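PDB 6MX6: Pre-mRNA-processing-splicing factor 8 from Cryptococcus neoformans var. grubii serotype A, which contains an intein of the Hint family, which probably excises itself from the spliceosomal precursor protein and joins the flanking host segments. Local coordinates for residues Y52-H57 with V101-F106. Numbering follows the deposited sequence.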
# COMPACT_ATOMS: atom_id res chain seq x y z
N TYR A 52 8.22 -8.03 2.39
CA TYR A 52 7.45 -8.85 1.47
C TYR A 52 7.30 -8.10 0.16
O TYR A 52 6.97 -6.91 0.16
CB TYR A 52 6.08 -9.17 2.04
CG TYR A 52 6.15 -10.28 3.04
CD1 TYR A 52 6.48 -10.02 4.36
CD2 TYR A 52 5.94 -11.58 2.66
CE1 TYR A 52 6.58 -11.04 5.29
CE2 TYR A 52 6.03 -12.62 3.57
CZ TYR A 52 6.35 -12.34 4.88
OH TYR A 52 6.43 -13.38 5.77
N ARG A 53 7.53 -8.80 -0.95
CA ARG A 53 7.33 -8.26 -2.29
C ARG A 53 6.02 -8.80 -2.85
O ARG A 53 5.83 -10.02 -2.92
CB ARG A 53 8.50 -8.63 -3.21
CG ARG A 53 8.33 -8.13 -4.65
CD ARG A 53 9.55 -8.41 -5.51
NE ARG A 53 10.72 -7.75 -4.95
CZ ARG A 53 11.09 -6.51 -5.24
NH1 ARG A 53 10.41 -5.80 -6.13
NH2 ARG A 53 12.16 -5.98 -4.64
N ILE A 54 5.13 -7.89 -3.24
CA ILE A 54 3.84 -8.23 -3.85
C ILE A 54 3.92 -7.85 -5.32
O ILE A 54 4.19 -6.69 -5.66
CB ILE A 54 2.68 -7.50 -3.15
CG1 ILE A 54 2.66 -7.85 -1.67
CG2 ILE A 54 1.35 -7.87 -3.82
CD1 ILE A 54 1.76 -6.96 -0.83
N LYS A 55 3.69 -8.84 -6.18
CA LYS A 55 3.65 -8.65 -7.63
C LYS A 55 2.24 -8.93 -8.14
O LYS A 55 1.61 -9.92 -7.75
CB LYS A 55 4.61 -9.60 -8.35
CG LYS A 55 6.09 -9.40 -8.04
CD LYS A 55 6.92 -10.40 -8.84
CE LYS A 55 8.28 -9.84 -9.22
NZ LYS A 55 8.17 -8.63 -10.06
N THR A 56 1.79 -8.07 -9.06
CA THR A 56 0.48 -8.20 -9.68
C THR A 56 0.61 -8.80 -11.07
O THR A 56 1.67 -8.76 -11.70
CB THR A 56 -0.22 -6.84 -9.75
OG1 THR A 56 0.64 -5.88 -10.39
CG2 THR A 56 -0.57 -6.34 -8.34
N HIS A 57 -0.49 -9.39 -11.54
CA HIS A 57 -0.58 -9.77 -12.95
C HIS A 57 -0.41 -8.55 -13.84
O HIS A 57 0.30 -8.60 -14.85
CB HIS A 57 -1.93 -10.44 -13.23
CG HIS A 57 -2.05 -11.82 -12.68
ND1 HIS A 57 -1.92 -12.95 -13.46
CD2 HIS A 57 -2.32 -12.25 -11.43
CE1 HIS A 57 -2.09 -14.02 -12.71
NE2 HIS A 57 -2.33 -13.63 -11.47
N VAL A 101 -6.41 -5.93 5.53
CA VAL A 101 -5.79 -7.16 6.03
C VAL A 101 -4.28 -6.97 6.09
O VAL A 101 -3.67 -6.42 5.17
CB VAL A 101 -6.17 -8.37 5.16
CG1 VAL A 101 -5.80 -8.13 3.71
CG2 VAL A 101 -5.52 -9.64 5.69
N THR A 102 -3.67 -7.41 7.19
CA THR A 102 -2.22 -7.29 7.27
C THR A 102 -1.56 -8.26 6.30
O THR A 102 -2.14 -9.29 5.93
CB THR A 102 -1.72 -7.56 8.69
OG1 THR A 102 -1.90 -8.94 9.02
CG2 THR A 102 -2.44 -6.66 9.71
N VAL A 103 -0.34 -7.91 5.89
CA VAL A 103 0.43 -8.79 5.02
C VAL A 103 0.62 -10.16 5.67
O VAL A 103 0.52 -11.19 5.00
CB VAL A 103 1.78 -8.13 4.65
CG1 VAL A 103 2.75 -9.16 4.11
CG2 VAL A 103 1.58 -6.99 3.64
N ASP A 104 0.85 -10.20 6.99
CA ASP A 104 1.05 -11.49 7.67
C ASP A 104 -0.17 -12.40 7.49
O ASP A 104 -0.05 -13.58 7.11
CB ASP A 104 1.32 -11.27 9.15
CG ASP A 104 2.80 -11.17 9.48
OD1 ASP A 104 3.63 -11.67 8.68
OD2 ASP A 104 3.12 -10.60 10.54
N ASP A 105 -1.36 -11.85 7.76
CA ASP A 105 -2.58 -12.62 7.70
C ASP A 105 -2.90 -13.03 6.27
O ASP A 105 -3.38 -14.14 6.03
CB ASP A 105 -3.74 -11.83 8.30
CG ASP A 105 -3.66 -11.72 9.82
OD1 ASP A 105 -3.06 -12.61 10.46
OD2 ASP A 105 -4.22 -10.75 10.38
N PHE A 106 -2.66 -12.13 5.31
CA PHE A 106 -2.92 -12.45 3.91
C PHE A 106 -1.99 -13.55 3.42
O PHE A 106 -2.42 -14.49 2.75
CB PHE A 106 -2.76 -11.19 3.06
CG PHE A 106 -3.08 -11.41 1.61
CD1 PHE A 106 -4.39 -11.39 1.17
CD2 PHE A 106 -2.07 -11.64 0.70
CE1 PHE A 106 -4.69 -11.58 -0.16
CE2 PHE A 106 -2.36 -11.84 -0.63
CZ PHE A 106 -3.68 -11.81 -1.06
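Tyr52 and Val103 mark the nearest backbone approach between strand 52-56 and the first turn of helix 103-108, their CA atoms 7.9 Å apart, so the two segments meet through side chains. Both belong to the Hint fold of the intein, a compact, mostly beta domain. Strand 52-56 sits between strands 63-65 and 139-147 in an antiparallel sheet, while residues 101-102 end the edge strand 96-102 of the same sheet, where the chain turns straight into a helix. Thr102 is the N-cap: its OG1 accepts a bond from Asp105 N at 3.2 Å with an N-H...O angle of 163°, and its carbonyl O takes Phe106 N, closing the first turn.

That turn presents Val103 to the strand. With chi1 at 163°, CG1 lies anti to the backbone N and comes to rest over one face of the Tyr52 ring. The methyl carbon Val103 CG1 sits 4.1 Å from the ring centroid, a CH-pi contact displaced toward the CB end of the ring. The other branch, CG2, reaches Ile54 CD1 more loosely at 4.5 Å. Val103 thus straddles the two strand residues whose CB atoms face it, and Leu71 of strand 70-76 touches both Val103 and Ile54, extending this apolar patch. Farther out, Tyr52 OH stands 4.4 Å from Asp104 OD1, a loose approach; the carboxylate has its polar partner elsewhere, OD2 being hydrogen-bonded to His67 ND1. The tightest touch is back at the root of the ring, where Val103 CG1 lies 3.7 Å from Tyr52 CG.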